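Local coordinates for protein tapirin (Caldicellulosiruptor kristjanssonii, PDB 6N2B) that probably binds cellulose and mediates cell adhesion, through a calcium-containing C-terminal domain built as a parallel beta-helix, at residues S438-S443 with N467-S472; A444-I449 with P474-L479; V506-I511 with I530-G535. All coordinates share one frame; numbering follows the deposited sequence.

In the fold
The three contacts step inward from the outer end of the beta-helix, their centres about 31, 25 and 16 Å from the centre of the chain. Interaction 1 sits beside the calcium ion, about 5 Å from the side chain of Lys469 (nearest atoms). Interaction 2, with its centre about 9 Å from that of interaction 1, shares the hairpin of strands 436-441 and 448-453, where Asp441 N lies 2.8 Å from Glu448 O in a probable hydrogen bond. Interaction 3 follows, its centre about 10 Å from that of interaction 2, away from the calcium. Two probable hydrogen bonds tie it to interaction 2: Leu479 N to Glu508 O and Glu448 OE1 to Gly535 N, each 2.9 Å.

Interaction 1: S438-S443 with N467-S472; sequences SVYDKS and NSKLGS
The side chain of Lys469 crosses that of Tyr440 at a slant and ends on Ser438, so that the last turn of helix 459-470 is fitted against strand 436-441. This is the closely packed side of the contact. The lysine chain bends at chi2 (-58°) and again at chi4, which carries NZ back to the strand, where it donates a 2.8 Å hydrogen bond to Ser438 OG. On the way Lys469 CB rests 3.7 Å from Tyr440 CD1. The tyrosine CG stands between its own backbone N and carbonyl carbon (chi1 69°), and the ring leans out to the helix: Lys469 O lies over one face, 3.5 Å from Tyr440 CZ. Buried Leu470 runs past the ring in the opposite direction, its CD2 3.5 Å from Tyr440 CD2.

The other side is looser and wetter. Two waters link Tyr440 OH to Lys469 O, each held well at one end and weakly at the other. Exposed Lys442, extended beyond CG, reaches over until NZ donates to Leu470 O at 3.0 Å, from above the carbonyl plane, and it also makes a cation-pi contact with Trp447.

Back at the packed end, Ser438 OG is hydrogen-bonded to the calcium ligand Glu465, which places the serine in the second shell. Lys469 NZ forms only long, weak ion pairs with Glu465 and Asp429, consistent with a place at the margin of that shell, about 5 Å from the calcium (nearest atoms), where it may offset some negative charge. The calcium site itself is formed by residues 429-436, leading into the strand, and Glu465 of the helix.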
ATOM      1  N   SER A 438      26.958   6.444   2.930  1.00 16.38           N
ATOM      2  CA  SER A 438      26.347   5.445   3.786  1.00 19.08           C
ATOM      3  C   SER A 438      26.854   5.591   5.212  1.00 16.92           C
ATOM      4  O   SER A 438      27.894   6.199   5.470  1.00 17.46           O
ATOM      5  CB  SER A 438      26.612   4.024   3.267  1.00 15.61           C
ATOM      6  OG  SER A 438      27.999   3.781   3.136  1.00 17.26           O
ATOM      7  N   VAL A 439      26.070   5.026   6.126  1.00 20.18           N
ATOM      8  CA  VAL A 439      26.436   4.765   7.512  1.00 16.89           C
ATOM      9  C   VAL A 439      26.107   3.305   7.799  1.00 18.43           C
ATOM     10  O   VAL A 439      25.062   2.810   7.358  1.00 23.01           O
ATOM     11  CB  VAL A 439      25.661   5.691   8.466  1.00 21.32           C
ATOM     12  CG1 VAL A 439      25.775   5.218   9.920  1.00 16.03           C
ATOM     13  CG2 VAL A 439      26.124   7.124   8.281  1.00 13.93           C
ATOM     14  N   TYR A 440      26.985   2.610   8.526  1.00 13.59           N
ATOM     15  CA  TYR A 440      26.778   1.192   8.792  1.00 16.59           C
ATOM     16  C   TYR A 440      26.925   0.885  10.274  1.00 16.64           C
ATOM     17  O   TYR A 440      27.384   1.710  11.061  1.00 23.76           O
ATOM     18  CB  TYR A 440      27.735   0.317   7.978  1.00 17.17           C
ATOM     19  CG  TYR A 440      29.198   0.392   8.366  1.00 23.45           C
ATOM     20  CD1 TYR A 440      30.035   1.374   7.832  1.00 19.02           C
ATOM     21  CD2 TYR A 440      29.753  -0.546   9.234  1.00 24.42           C
ATOM     22  CE1 TYR A 440      31.369   1.435   8.172  1.00 20.85           C
ATOM     23  CE2 TYR A 440      31.092  -0.500   9.571  1.00 24.81           C
ATOM     24  CZ  TYR A 440      31.898   0.494   9.038  1.00 26.74           C
ATOM     25  OH  TYR A 440      33.237   0.540   9.384  1.00 38.30           O
ATOM     26  N   ASP A 441      26.517  -0.330  10.647  1.00 18.90           N
ATOM     27  CA  ASP A 441      26.521  -0.805  12.033  1.00 16.10           C
ATOM     28  C   ASP A 441      26.882  -2.285  12.020  1.00 18.57           C
ATOM     29  O   ASP A 441      26.071  -3.117  11.598  1.00 17.03           O
ATOM     30  CB  ASP A 441      25.163  -0.577  12.693  1.00 14.27           C
ATOM     31  CG  ASP A 441      25.094  -1.079  14.141  1.00 26.04           C
ATOM     32  OD1 ASP A 441      26.057  -1.714  14.649  1.00 21.44           O
ATOM     33  OD2 ASP A 441      24.037  -0.831  14.773  1.00 22.97           O
ATOM     34  N   LYS A 442      28.091  -2.617  12.473  1.00 18.30           N
ATOM     35  CA  LYS A 442      28.494  -4.014  12.574  1.00 25.32           C
ATOM     36  C   LYS A 442      28.219  -4.601  13.947  1.00 24.99           C
ATOM     37  O   LYS A 442      28.439  -5.797  14.143  1.00 27.04           O
ATOM     38  CB  LYS A 442      29.974  -4.184  12.229  1.00 21.32           C
ATOM     39  CG  LYS A 442      30.277  -4.101  10.752  1.00 21.62           C
ATOM     40  CD  LYS A 442      31.710  -4.522  10.422  1.00 23.87           C
ATOM     41  CE  LYS A 442      31.940  -4.618   8.903  1.00 26.02           C
ATOM     42  NZ  LYS A 442      33.269  -5.150   8.509  1.00 22.37           N
ATOM     43  N   SER A 443      27.734  -3.794  14.896  1.00 31.05           N
ATOM     44  CA  SER A 443      27.351  -4.336  16.197  1.00 33.71           C
ATOM     45  C   SER A 443      26.050  -5.124  16.118  1.00 28.70           C
ATOM     46  O   SER A 443      25.802  -5.981  16.972  1.00 25.81           O
ATOM     47  CB  SER A 443      27.221  -3.212  17.229  1.00 27.66           C
ATOM     48  OG  SER A 443      25.893  -2.724  17.288  1.00 34.05           O
ATOM     49  N   ASN A 467      30.678  -2.757  -0.295  1.00 17.56           N
ATOM     50  CA  ASN A 467      31.968  -3.418  -0.087  1.00 18.84           C
ATOM     51  C   ASN A 467      33.008  -2.481   0.500  1.00 19.79           C
ATOM     52  O   ASN A 467      33.870  -2.907   1.276  1.00 19.41           O
ATOM     53  CB  ASN A 467      32.513  -3.965  -1.407  1.00 20.06           C
ATOM     54  CG  ASN A 467      31.975  -5.317  -1.734  1.00 27.03           C
ATOM     55  OD1 ASN A 467      32.306  -6.324  -1.082  1.00 19.61           O
ATOM     56  ND2 ASN A 467      31.146  -5.366  -2.785  1.00 20.13           N
ATOM     57  N   SER A 468      32.997  -1.219   0.086  1.00 22.76           N
ATOM     58  CA  SER A 468      33.988  -0.298   0.616  1.00 23.32           C
ATOM     59  C   SER A 468      33.827  -0.129   2.125  1.00 24.74           C
ATOM     60  O   SER A 468      34.822  -0.036   2.856  1.00 25.96           O
ATOM     61  CB  SER A 468      33.874   1.044  -0.089  1.00 22.65           C
ATOM     62  OG  SER A 468      32.668   1.688   0.313  1.00 28.79           O
ATOM     63  N   LYS A 469      32.580  -0.084   2.612  1.00 17.05           N
ATOM     64  CA  LYS A 469      32.364   0.185   4.027  1.00 17.41           C
ATOM     65  C   LYS A 469      32.522  -1.066   4.872  1.00 29.36           C
ATOM     66  O   LYS A 469      32.993  -0.980   6.017  1.00 24.00           O
ATOM     67  CB  LYS A 469      30.983   0.800   4.268  1.00 13.03           C
ATOM     68  CG  LYS A 469      30.763   2.168   3.579  1.00 19.34           C
ATOM     69  CD  LYS A 469      31.790   3.189   4.026  1.00 13.28           C
ATOM     70  CE  LYS A 469      31.411   4.599   3.665  1.00 17.94           C
ATOM     71  NZ  LYS A 469      30.173   5.121   4.313  1.00 20.88           N
ATOM     72  N   LEU A 470      32.174  -2.235   4.319  1.00 27.08           N
ATOM     73  CA  LEU A 470      32.088  -3.465   5.091  1.00 14.35           C
ATOM     74  C   LEU A 470      33.218  -4.442   4.836  1.00 20.98           C
ATOM     75  O   LEU A 470      33.320  -5.438   5.562  1.00 23.56           O
ATOM     76  CB  LEU A 470      30.765  -4.167   4.794  1.00 15.90           C
ATOM     77  CG  LEU A 470      29.499  -3.347   5.029  1.00 19.91           C
ATOM     78  CD1 LEU A 470      28.297  -4.280   4.991  1.00 20.43           C
ATOM     79  CD2 LEU A 470      29.549  -2.581   6.348  1.00 12.38           C
ATOM     80  N   GLY A 471      34.060  -4.192   3.831  1.00 26.08           N
ATOM     81  CA  GLY A 471      35.040  -5.162   3.386  1.00 15.33           C
ATOM     82  C   GLY A 471      34.443  -6.414   2.789  1.00 19.52           C
ATOM     83  O   GLY A 471      35.178  -7.369   2.530  1.00 18.22           O
ATOM     84  N   SER A 472      33.130  -6.447   2.589  1.00 22.43           N
ATOM     85  CA  SER A 472      32.429  -7.543   1.926  1.00 21.85           C
ATOM     86  C   SER A 472      31.000  -7.081   1.688  1.00 24.96           C
ATOM     87  O   SER A 472      30.656  -5.915   1.924  1.00 20.56           O
ATOM     88  CB  SER A 472      32.471  -8.832   2.753  1.00 18.49           C
ATOM     89  OG  SER A 472      31.798  -8.678   3.998  1.00 19.09           O
TER
HETATM   90  O   HOH W   1      34.913   1.699   7.057  1.00 25.57           O
HETATM   91  O   HOH W   2      34.884  -1.972   7.842  1.00 33.82           O

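Interaction 2: A444-I449 with P474-L479; sequences ATPWEI and PSNVRL
Trp447 and Arg478 open a short parallel pairing that joins the starts of strands 448-453 and 478-483, neighbours at the end of the beta-helix. Arg478 N donates to Trp447 O at 2.9 Å, and Ile449 N returns a bond to Arg478 O at 3.1 Å. A CA-H...O contact from Glu448 to the same Arg478 oxygen supplements them.

Pro446, which follows a cis peptide bond, packs against polar flat groups. Its CD lies over the centre of one face of the Arg478 guanidinium, 3.7 Å from Arg478 CZ; the arginine chain, bent at chi2 (-86°), brings the flat group there. The proline CB meets the amide of Asn476, 3.6 Å from Asn476 ND2.

Apolar contacts are fewer: Ile449 CG2 touches Val477 CG2 at 3.8 Å, and the Trp447 ring meets Pro474 at CE3.

Water bridges the polar groups. One accepts from Trp447 N and donates to Asn476 OD1. Another, at the in-plane edge of the guanidinium, joins Arg478 NH1 to Glu448 OE2, which are 5.2 Å apart.

Glu448 has its direct partner elsewhere, in Gly535 N, and Arg478 NE makes a weak, long ion pair with Glu508. The strands are thus joined directly by their backbones, whereas the opposite charges of Glu448 and Arg478 meet only through water, the guanidinium having one face against Pro446 and its NH1 edge toward that water.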
ATOM      1  N   ALA A 444      25.227  -4.854  15.109  1.00 32.76           N
ATOM      2  CA  ALA A 444      23.995  -5.591  14.879  1.00 26.31           C
ATOM      3  C   ALA A 444      24.281  -6.924  14.187  1.00 33.67           C
ATOM      4  O   ALA A 444      25.358  -7.154  13.625  1.00 34.55           O
ATOM      5  CB  ALA A 444      23.034  -4.752  14.041  1.00 22.50           C
ATOM      6  N   THR A 445      23.297  -7.814  14.243  1.00 36.30           N
ATOM      7  CA  THR A 445      23.394  -9.118  13.599  1.00 28.93           C
ATOM      8  C   THR A 445      22.062  -9.422  12.937  1.00 31.37           C
ATOM      9  O   THR A 445      21.052  -9.577  13.636  1.00 37.90           O
ATOM     10  CB  THR A 445      23.746 -10.206  14.611  1.00 35.79           C
ATOM     11  OG1 THR A 445      24.906  -9.801  15.355  1.00 46.04           O
ATOM     12  CG2 THR A 445      24.014 -11.540  13.898  1.00 35.64           C
ATOM     13  N   PRO A 446      21.990  -9.453  11.599  1.00 25.09           N
ATOM     14  CA  PRO A 446      23.044  -9.169  10.626  1.00 21.32           C
ATOM     15  C   PRO A 446      23.490  -7.719  10.608  1.00 23.19           C
ATOM     16  O   PRO A 446      22.827  -6.864  11.195  1.00 23.00           O
ATOM     17  CB  PRO A 446      22.380  -9.509   9.285  1.00 26.77           C
ATOM     18  CG  PRO A 446      21.122 -10.240   9.623  1.00 21.15           C
ATOM     19  CD  PRO A 446      20.703  -9.708  10.934  1.00 22.71           C
ATOM     20  N   TRP A 447      24.600  -7.454   9.922  1.00 26.45           N
ATOM     21  CA  TRP A 447      25.075  -6.089   9.755  1.00 21.30           C
ATOM     22  C   TRP A 447      24.008  -5.239   9.079  1.00 25.48           C
ATOM     23  O   TRP A 447      23.260  -5.709   8.216  1.00 24.44           O
ATOM     24  CB  TRP A 447      26.344  -6.059   8.910  1.00 18.57           C
ATOM     25  CG  TRP A 447      27.517  -6.739   9.514  1.00 24.53           C
ATOM     26  CD1 TRP A 447      27.676  -7.131  10.824  1.00 24.10           C
ATOM     27  CD2 TRP A 447      28.716  -7.110   8.835  1.00 28.73           C
ATOM     28  NE1 TRP A 447      28.908  -7.728  10.989  1.00 20.54           N
ATOM     29  CE2 TRP A 447      29.563  -7.729   9.786  1.00 24.61           C
ATOM     30  CE3 TRP A 447      29.160  -6.979   7.511  1.00 23.75           C
ATOM     31  CZ2 TRP A 447      30.819  -8.213   9.453  1.00 21.08           C
ATOM     32  CZ3 TRP A 447      30.405  -7.461   7.182  1.00 24.74           C
ATOM     33  CH2 TRP A 447      31.224  -8.073   8.149  1.00 29.74           C
ATOM     34  N   GLU A 448      23.955  -3.971   9.466  1.00 22.23           N
ATOM     35  CA  GLU A 448      22.985  -3.032   8.933  1.00 18.56           C
ATOM     36  C   GLU A 448      23.727  -1.876   8.278  1.00 22.83           C
ATOM     37  O   GLU A 448      24.729  -1.386   8.806  1.00 25.00           O
ATOM     38  CB  GLU A 448      22.053  -2.520  10.041  1.00 21.71           C
ATOM     39  CG  GLU A 448      21.328  -3.612  10.820  1.00 13.16           C
ATOM     40  CD  GLU A 448      20.268  -3.053  11.781  1.00 26.90           C
ATOM     41  OE1 GLU A 448      20.012  -1.816  11.758  1.00 18.13           O
ATOM     42  OE2 GLU A 448      19.691  -3.856  12.568  1.00 24.22           O
ATOM     43  N   ILE A 449      23.266  -1.462   7.109  1.00 19.57           N
ATOM     44  CA  ILE A 449      23.848  -0.312   6.434  1.00 15.36           C
ATOM     45  C   ILE A 449      22.707   0.440   5.790  1.00 15.41           C
ATOM     46  O   ILE A 449      21.776  -0.170   5.258  1.00 20.40           O
ATOM     47  CB  ILE A 449      24.924  -0.698   5.389  1.00 13.89           C
ATOM     48  CG1 ILE A 449      25.378   0.536   4.598  1.00 15.19           C
ATOM     49  CG2 ILE A 449      24.450  -1.772   4.442  1.00  8.31           C
ATOM     50  CD1 ILE A 449      26.763   0.384   3.948  1.00  9.78           C
ATOM     51  N   PRO A 474      27.735  -9.387   2.474  1.00 32.03           N
ATOM     52  CA  PRO A 474      27.119 -10.687   2.765  1.00 26.97           C
ATOM     53  C   PRO A 474      25.659 -10.675   2.369  1.00 28.92           C
ATOM     54  O   PRO A 474      24.988  -9.640   2.418  1.00 27.76           O
ATOM     55  CB  PRO A 474      27.291 -10.843   4.282  1.00 24.78           C
ATOM     56  CG  PRO A 474      27.365  -9.441   4.810  1.00 15.58           C
ATOM     57  CD  PRO A 474      27.889  -8.560   3.692  1.00 24.69           C
ATOM     58  N   SER A 475      25.170 -11.841   1.953  1.00 30.90           N
ATOM     59  CA  SER A 475      23.809 -11.912   1.445  1.00 21.44           C
ATOM     60  C   SER A 475      22.782 -11.549   2.508  1.00 24.87           C
ATOM     61  O   SER A 475      21.680 -11.106   2.163  1.00 31.44           O
ATOM     62  CB  SER A 475      23.538 -13.309   0.898  1.00 28.48           C
ATOM     63  OG  SER A 475      23.473 -14.262   1.948  1.00 40.24           O
ATOM     64  N   ASN A 476      23.126 -11.688   3.787  1.00 31.79           N
ATOM     65  CA  ASN A 476      22.193 -11.435   4.878  1.00 29.69           C
ATOM     66  C   ASN A 476      22.169  -9.972   5.337  1.00 26.13           C
ATOM     67  O   ASN A 476      21.497  -9.664   6.327  1.00 26.86           O
ATOM     68  CB  ASN A 476      22.498 -12.379   6.066  1.00 25.42           C
ATOM     69  CG  ASN A 476      23.715 -11.934   6.918  1.00 34.55           C
ATOM     70  OD1 ASN A 476      24.463 -11.024   6.555  1.00 32.19           O
ATOM     71  ND2 ASN A 476      23.898 -12.586   8.065  1.00 27.86           N
ATOM     72  N   VAL A 477      22.859  -9.059   4.646  1.00 20.65           N
ATOM     73  CA  VAL A 477      22.952  -7.688   5.149  1.00 28.35           C
ATOM     74  C   VAL A 477      21.582  -7.016   5.120  1.00 18.14           C
ATOM     75  O   VAL A 477      20.806  -7.173   4.173  1.00 20.34           O
ATOM     76  CB  VAL A 477      24.009  -6.867   4.380  1.00 19.00           C
ATOM     77  CG1 VAL A 477      23.640  -6.681   2.922  1.00 19.06           C
ATOM     78  CG2 VAL A 477      24.192  -5.517   5.042  1.00 17.22           C
ATOM     79  N   ARG A 478      21.254  -6.318   6.202  1.00 21.02           N
ATOM     80  CA  ARG A 478      20.041  -5.518   6.271  1.00 17.31           C
ATOM     81  C   ARG A 478      20.306  -4.193   5.574  1.00 19.45           C
ATOM     82  O   ARG A 478      21.239  -3.466   5.942  1.00 16.59           O
ATOM     83  CB  ARG A 478      19.624  -5.291   7.722  1.00 20.85           C
ATOM     84  CG  ARG A 478      19.308  -6.562   8.476  1.00 17.33           C
ATOM     85  CD  ARG A 478      17.866  -6.932   8.235  1.00 23.21           C
ATOM     86  NE  ARG A 478      17.602  -8.342   8.497  1.00 23.25           N
ATOM     87  CZ  ARG A 478      17.317  -8.835   9.695  1.00 15.93           C
ATOM     88  NH1 ARG A 478      17.257  -8.040  10.753  1.00 12.73           N
ATOM     89  NH2 ARG A 478      17.104 -10.130   9.826  1.00 18.88           N
ATOM     90  N   LEU A 479      19.481  -3.882   4.578  1.00 18.00           N
ATOM     91  CA  LEU A 479      19.689  -2.749   3.691  1.00 15.36           C
ATOM     92  C   LEU A 479      18.573  -1.725   3.866  1.00 16.44           C
ATOM     93  O   LEU A 479      17.389  -2.061   3.761  1.00 19.09           O
ATOM     94  CB  LEU A 479      19.739  -3.235   2.249  1.00 18.69           C
ATOM     95  CG  LEU A 479      20.832  -2.793   1.300  1.00 21.07           C
ATOM     96  CD1 LEU A 479      20.312  -2.948  -0.120  1.00 21.60           C
ATOM     97  CD2 LEU A 479      21.246  -1.370   1.589  1.00 20.63           C
TER
HETATM   98  O   HOH W   3      26.389  -9.825   8.527  1.00 24.62           O
HETATM   99  O   HOH W   4      17.314  -4.932  11.028  1.00 21.18           O

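Interaction 3: V506-I511 with I530-G535; sequences VIEGAI and IYKRAG
Glu508 and Lys532 lie side by side and point the same way, next to the corner at Gly509. Both set CG anti to the carbonyl carbon, beside the backbone N. From there the glutamate runs on extended, while the lysine bends at chi2 (-80°) before straightening. Their aliphatic parts meet at Glu508 CB and Lys532 CG, 4.2 Å apart. Further out the carboxylate oxygen Glu508 OE1 lies 3.6 Å from the methylene CE of Lys532, while the charged ends stay apart: Glu508 OE1 and Lys532 NZ are separated by 4.5 Å, beyond a salt bridge. Glu508 OE1 also forms a weak, long ion pair with Arg478, whose side chain packs on that of Lys532.

Ile530 shares the sheet face of Glu508 and sends CD1 to within 4.3 Å of Val506 CG1. The CB of Tyr531 points away instead, with CG anti to the backbone N (chi1 165°), yet Tyr531 CD1 remains 3.9 Å from Gly509 O. One face of the ring takes the backbone N of Arg533, and OH is hydrogen-bonded to Phe205 O.

Beneath them three backbone bonds follow a parallel register. Ile530 N donates to Ile507 O at 2.8 Å, and Gly509 N to Ile530 O at 3.0 Å. Next Lys532 N meets Gly509 O at 3.1 Å. Gly509 is where the chain turns a corner of the beta-helix. With its unusual backbone conformation (phi 152°) a CB would be jammed against the carbonyl O of Glu508, so the absence of a side chain suits the bend.

Specific bonding at this corner therefore rests with the peptide groups; between Glu508 and Lys532 the charges would probably add only a modest attraction.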
ATOM      1  N   VAL A 506      16.060 -10.065  -2.747  1.00 20.75           N
ATOM      2  CA  VAL A 506      15.472 -10.065  -1.407  1.00 23.84           C
ATOM      3  C   VAL A 506      16.135  -8.965  -0.568  1.00 23.15           C
ATOM      4  O   VAL A 506      17.232  -9.139  -0.026  1.00 23.43           O
ATOM      5  CB  VAL A 506      15.587 -11.440  -0.747  1.00 21.13           C
ATOM      6  CG1 VAL A 506      15.039 -11.388   0.653  1.00 22.82           C
ATOM      7  CG2 VAL A 506      14.839 -12.476  -1.569  1.00 21.52           C
ATOM      8  N   ILE A 507      15.464  -7.827  -0.435  1.00 13.71           N
ATOM      9  CA  ILE A 507      15.938  -6.736   0.402  1.00 15.94           C
ATOM     10  C   ILE A 507      15.234  -6.805   1.750  1.00 22.06           C
ATOM     11  O   ILE A 507      14.006  -6.662   1.825  1.00 25.10           O
ATOM     12  CB  ILE A 507      15.691  -5.376  -0.258  1.00 21.89           C
ATOM     13  CG1 ILE A 507      16.384  -5.312  -1.623  1.00 19.49           C
ATOM     14  CG2 ILE A 507      16.164  -4.266   0.668  1.00 14.90           C
ATOM     15  CD1 ILE A 507      15.698  -4.396  -2.608  1.00 13.22           C
ATOM     16  N   GLU A 508      16.008  -6.998   2.817  1.00 19.09           N
ATOM     17  CA  GLU A 508      15.498  -6.990   4.182  1.00 11.31           C
ATOM     18  C   GLU A 508      15.880  -5.654   4.817  1.00 23.47           C
ATOM     19  O   GLU A 508      17.071  -5.385   5.038  1.00 21.39           O
ATOM     20  CB  GLU A 508      16.075  -8.153   4.983  1.00 13.60           C
ATOM     21  CG  GLU A 508      15.872  -9.528   4.356  1.00 18.48           C
ATOM     22  CD  GLU A 508      15.922 -10.665   5.391  1.00 23.17           C
ATOM     23  OE1 GLU A 508      15.788 -10.371   6.596  1.00 21.77           O
ATOM     24  OE2 GLU A 508      16.087 -11.850   5.010  1.00 21.26           O
ATOM     25  N   GLY A 509      14.875  -4.821   5.125  1.00 18.54           N
ATOM     26  CA  GLY A 509      15.110  -3.491   5.660  1.00 12.34           C
ATOM     27  C   GLY A 509      13.984  -2.542   5.297  1.00 17.62           C
ATOM     28  O   GLY A 509      12.857  -2.764   5.741  1.00 20.56           O
ATOM     29  N   ALA A 510      14.244  -1.497   4.508  1.00  9.70           N
ATOM     30  CA  ALA A 510      13.194  -0.543   4.156  1.00 12.79           C
ATOM     31  C   ALA A 510      13.734   0.430   3.118  1.00 16.20           C
ATOM     32  O   ALA A 510      14.943   0.557   2.935  1.00 20.09           O
ATOM     33  CB  ALA A 510      12.673   0.228   5.376  1.00 12.04           C
ATOM     34  N   ILE A 511      12.816   1.121   2.447  1.00 16.69           N
ATOM     35  CA  ILE A 511      13.136   2.035   1.356  1.00 16.22           C
ATOM     36  C   ILE A 511      12.441   3.363   1.629  1.00 18.31           C
ATOM     37  O   ILE A 511      11.213   3.413   1.766  1.00 19.97           O
ATOM     38  CB  ILE A 511      12.712   1.465  -0.009  1.00 16.50           C
ATOM     39  CG1 ILE A 511      13.315   0.068  -0.197  1.00 24.23           C
ATOM     40  CG2 ILE A 511      13.135   2.377  -1.135  1.00 12.37           C
ATOM     41  CD1 ILE A 511      12.779  -0.696  -1.394  1.00 15.87           C
ATOM     42  N   ILE A 530      11.353  -7.371   2.517  1.00 18.79           N
ATOM     43  CA  ILE A 530      10.900  -7.844   3.823  1.00 23.80           C
ATOM     44  C   ILE A 530      11.210  -6.759   4.844  1.00 15.20           C
ATOM     45  O   ILE A 530      12.378  -6.495   5.138  1.00 22.32           O
ATOM     46  CB  ILE A 530      11.573  -9.172   4.210  1.00 23.99           C
ATOM     47  CG1 ILE A 530      11.458 -10.193   3.082  1.00 19.92           C
ATOM     48  CG2 ILE A 530      10.988  -9.718   5.498  1.00 11.12           C
ATOM     49  CD1 ILE A 530      11.826 -11.600   3.523  1.00 17.40           C
ATOM     50  N   TYR A 531      10.179  -6.143   5.414  1.00 18.67           N
ATOM     51  CA  TYR A 531      10.412  -5.063   6.369  1.00 15.13           C
ATOM     52  C   TYR A 531      11.184  -5.577   7.586  1.00 16.49           C
ATOM     53  O   TYR A 531      10.880  -6.641   8.136  1.00 16.64           O
ATOM     54  CB  TYR A 531       9.081  -4.431   6.793  1.00 12.61           C
ATOM     55  CG  TYR A 531       9.178  -3.557   8.030  1.00 19.51           C
ATOM     56  CD1 TYR A 531       9.660  -2.252   7.953  1.00 14.80           C
ATOM     57  CD2 TYR A 531       8.787  -4.041   9.282  1.00 14.08           C
ATOM     58  CE1 TYR A 531       9.749  -1.459   9.084  1.00 15.95           C
ATOM     59  CE2 TYR A 531       8.869  -3.270  10.406  1.00 11.08           C
ATOM     60  CZ  TYR A 531       9.359  -1.976  10.313  1.00 24.10           C
ATOM     61  OH  TYR A 531       9.450  -1.189  11.448  1.00 23.55           O
ATOM     62  N   LYS A 532      12.213  -4.836   7.979  1.00 15.29           N
ATOM     63  CA  LYS A 532      12.933  -5.079   9.228  1.00 17.10           C
ATOM     64  C   LYS A 532      13.254  -3.729   9.850  1.00 17.69           C
ATOM     65  O   LYS A 532      13.970  -2.921   9.246  1.00 19.09           O
ATOM     66  CB  LYS A 532      14.218  -5.891   9.009  1.00 14.59           C
ATOM     67  CG  LYS A 532      14.006  -7.317   8.497  1.00 15.46           C
ATOM     68  CD  LYS A 532      13.613  -8.290   9.610  1.00 12.86           C
ATOM     69  CE  LYS A 532      13.233  -9.665   9.056  1.00 13.25           C
ATOM     70  NZ  LYS A 532      13.033 -10.736  10.096  1.00 11.33           N
ATOM     71  N   ARG A 533      12.698  -3.470  11.032  1.00 17.24           N
ATOM     72  CA  ARG A 533      12.932  -2.201  11.708  1.00 19.52           C
ATOM     73  C   ARG A 533      14.414  -1.994  11.977  1.00 17.02           C
ATOM     74  O   ARG A 533      15.101  -2.905  12.458  1.00 25.03           O
ATOM     75  CB  ARG A 533      12.163  -2.150  13.022  1.00 24.37           C
ATOM     76  CG  ARG A 533      12.116  -0.769  13.622  1.00 25.46           C
ATOM     77  CD  ARG A 533      11.373  -0.767  14.939  1.00 29.39           C
ATOM     78  NE  ARG A 533      10.757   0.533  15.136  1.00 35.41           N
ATOM     79  CZ  ARG A 533       9.502   0.821  14.804  1.00 43.76           C
ATOM     80  NH1 ARG A 533       9.039   2.053  15.003  1.00 43.80           N
ATOM     81  NH2 ARG A 533       8.710  -0.119  14.278  1.00 42.30           N
ATOM     82  N   ALA A 534      14.898  -0.788  11.687  1.00 14.15           N
ATOM     83  CA  ALA A 534      16.321  -0.491  11.830  1.00 22.09           C
ATOM     84  C   ALA A 534      16.736  -0.360  13.292  1.00 17.83           C
ATOM     85  O   ALA A 534      15.971   0.112  14.141  1.00 14.68           O
ATOM     86  CB  ALA A 534      16.680   0.808  11.098  1.00 16.94           C
ATOM     87  N   GLY A 535      17.977  -0.760  13.569  1.00 18.63           N
ATOM     88  CA  GLY A 535      18.613  -0.470  14.840  1.00 17.03           C
ATOM     89  C   GLY A 535      18.924   1.016  15.000  1.00 18.81           C
ATOM     90  O   GLY A 535      18.718   1.842  14.106  1.00 19.87           O
TER